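Local coordinates for protein ficolin-3 (Homo sapiens, PDB 2J5Z) that probably acts as a soluble innate immune lectin, recognising sugars through a trimeric fibrinogen-like domain that binds galactose, at residues W52-R57 / S81-G86. Numbering follows the deposited sequence.
Sequences WLVFQR and SEFWLG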
# COMPACT_ATOMS: atom_id res chain seq x y z
N TRP A 52 -11.38 -4.92 -13.21
CA TRP A 52 -11.96 -5.82 -12.20
C TRP A 52 -12.02 -5.19 -10.81
O TRP A 52 -11.04 -4.67 -10.32
CB TRP A 52 -11.14 -7.10 -12.08
CG TRP A 52 -11.12 -7.94 -13.32
CD1 TRP A 52 -10.19 -7.91 -14.32
CD2 TRP A 52 -12.05 -8.97 -13.65
NE1 TRP A 52 -10.49 -8.85 -15.27
CE2 TRP A 52 -11.63 -9.52 -14.89
CE3 TRP A 52 -13.19 -9.48 -13.04
CZ2 TRP A 52 -12.31 -10.55 -15.52
CZ3 TRP A 52 -13.88 -10.51 -13.68
CH2 TRP A 52 -13.44 -11.03 -14.90
N LEU A 53 -13.19 -5.27 -10.18
CA LEU A 53 -13.34 -4.81 -8.81
C LEU A 53 -13.06 -5.99 -7.89
O LEU A 53 -13.82 -6.96 -7.86
CB LEU A 53 -14.77 -4.28 -8.58
CG LEU A 53 -15.03 -3.36 -7.39
CD1 LEU A 53 -16.43 -2.74 -7.54
CD2 LEU A 53 -14.87 -4.12 -6.06
N VAL A 54 -11.97 -5.92 -7.14
CA VAL A 54 -11.58 -7.01 -6.25
C VAL A 54 -12.25 -6.82 -4.91
O VAL A 54 -11.98 -5.83 -4.22
CB VAL A 54 -10.05 -7.05 -6.05
CG1 VAL A 54 -9.65 -8.22 -5.12
CG2 VAL A 54 -9.35 -7.13 -7.42
N PHE A 55 -13.12 -7.76 -4.54
CA PHE A 55 -13.89 -7.57 -3.30
C PHE A 55 -13.47 -8.47 -2.15
O PHE A 55 -13.95 -8.31 -1.03
CB PHE A 55 -15.41 -7.66 -3.55
CG PHE A 55 -15.91 -9.04 -3.97
CD1 PHE A 55 -16.32 -9.98 -3.02
CD2 PHE A 55 -16.04 -9.36 -5.32
CE1 PHE A 55 -16.80 -11.24 -3.41
CE2 PHE A 55 -16.53 -10.62 -5.72
CZ PHE A 55 -16.92 -11.55 -4.76
N GLN A 56 -12.61 -9.45 -2.44
CA GLN A 56 -12.07 -10.34 -1.39
C GLN A 56 -10.64 -10.71 -1.75
O GLN A 56 -10.32 -10.90 -2.92
CB GLN A 56 -12.92 -11.61 -1.26
CG GLN A 56 -12.57 -12.49 -0.03
CD GLN A 56 -11.68 -13.69 -0.35
OE1 GLN A 56 -10.93 -13.70 -1.32
NE2 GLN A 56 -11.77 -14.71 0.49
N ARG A 57 -9.77 -10.79 -0.75
CA ARG A 57 -8.39 -11.14 -1.02
C ARG A 57 -7.83 -11.83 0.21
O ARG A 57 -8.00 -11.33 1.33
CB ARG A 57 -7.60 -9.87 -1.36
CG ARG A 57 -6.19 -10.07 -1.83
CD ARG A 57 -5.69 -8.81 -2.55
NE ARG A 57 -5.43 -7.70 -1.64
CZ ARG A 57 -4.97 -6.51 -2.01
NH1 ARG A 57 -4.73 -6.27 -3.29
NH2 ARG A 57 -4.75 -5.57 -1.12
N SER A 81 -3.51 -5.49 2.44
CA SER A 81 -3.44 -6.94 2.46
C SER A 81 -4.81 -7.58 2.25
O SER A 81 -5.40 -7.47 1.16
CB SER A 81 -2.76 -7.45 3.74
OG SER A 81 -3.50 -7.16 4.93
N GLU A 82 -5.34 -8.20 3.29
CA GLU A 82 -6.53 -9.03 3.18
C GLU A 82 -7.79 -8.27 3.57
O GLU A 82 -7.76 -7.46 4.50
CB GLU A 82 -6.37 -10.25 4.07
CG GLU A 82 -5.10 -11.04 3.77
CD GLU A 82 -5.01 -12.31 4.60
OE1 GLU A 82 -5.33 -12.25 5.80
OE2 GLU A 82 -4.66 -13.36 4.03
N PHE A 83 -8.88 -8.51 2.84
CA PHE A 83 -10.14 -7.84 3.17
C PHE A 83 -11.37 -8.53 2.60
O PHE A 83 -11.27 -9.40 1.72
CB PHE A 83 -10.13 -6.39 2.66
CG PHE A 83 -9.95 -6.28 1.18
CD1 PHE A 83 -11.04 -6.35 0.32
CD2 PHE A 83 -8.67 -6.10 0.64
CE1 PHE A 83 -10.86 -6.26 -1.04
CE2 PHE A 83 -8.49 -5.99 -0.72
CZ PHE A 83 -9.57 -6.08 -1.57
N TRP A 84 -12.53 -8.14 3.14
CA TRP A 84 -13.84 -8.45 2.56
C TRP A 84 -14.54 -7.10 2.39
O TRP A 84 -14.71 -6.37 3.37
CB TRP A 84 -14.63 -9.36 3.51
CG TRP A 84 -16.03 -9.64 3.05
CD1 TRP A 84 -17.18 -9.03 3.46
CD2 TRP A 84 -16.41 -10.61 2.07
NE1 TRP A 84 -18.27 -9.57 2.79
CE2 TRP A 84 -17.82 -10.55 1.94
CE3 TRP A 84 -15.71 -11.55 1.30
CZ2 TRP A 84 -18.53 -11.37 1.06
CZ3 TRP A 84 -16.42 -12.37 0.43
CH2 TRP A 84 -17.81 -12.28 0.31
N LEU A 85 -14.97 -6.76 1.18
CA LEU A 85 -15.47 -5.42 0.90
C LEU A 85 -16.75 -5.09 1.69
O LEU A 85 -16.98 -3.93 2.06
CB LEU A 85 -15.76 -5.25 -0.59
CG LEU A 85 -16.16 -3.85 -1.06
CD1 LEU A 85 -15.05 -2.84 -0.84
CD2 LEU A 85 -16.55 -3.92 -2.55
N GLY A 86 -17.56 -6.12 1.94
CA GLY A 86 -18.81 -5.97 2.68
C GLY A 86 -20.05 -6.35 1.89
O GLY A 86 -20.21 -5.94 0.74
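Phe83 and Arg57 form a hydrogen-bonded antiparallel pair at the end of strand 52-58: Arg57 N gives a bond of 3.2 Å to Phe83 O, while the return bond from Phe83 N to Arg57 O is weak. Two residues further along, Leu85 N gives a bond of 2.9 Å to Phe55 O. The Phe83 ring packs closely, its flat shape fitting between the strand backbone and the arginine. Its CE1 meets Val54 O edge-on at 3.4 Å, and Arg57 CB lies over one face. Because chi1 of 60° sets CG between backbone N and carbonyl carbon, the ring swings back over the partner strand. Arginine suits position 57, since its long chain, bent at chi3, brings Arg57 NE (2.8 Å) and NH2 (3.0 Å) side-on to one atom, Ser81 O, which lies in the guanidinium plane; NH1 salt-bridges Glu80 of a third subunit, and Phe83 touches Leu25 of a second. The face with Gln56 and Trp84 is also closely packed: Gln56 CG touches the indole edge at Trp84 CE3, 3.5 Å away, and its amide turns aside to Asn186. Phe55 presents its edge to the Trp84 six-membered ring, planes 81° apart, in an offset edge-to-face pair. Leu53 CD2 and Leu85 CD2 add a small buried apolar contact. The solvent side is at partly exposed Ser81, whose side chain points away while its backbone makes the contact. Glu82 CB also leads away from the strand, but its carboxylate is used inside the protein: OE2 accepts from backbone N-H groups of Gln59, Asp60 and Gly61, OE1 from that of Val63. The pairing adds short strand 83-84 to strand 52-58, which strands 38-44 and 215-220 also join, while helix 87-94, N-capped by Gly86, packs on Leu53, Phe55, Trp84 and Leu85.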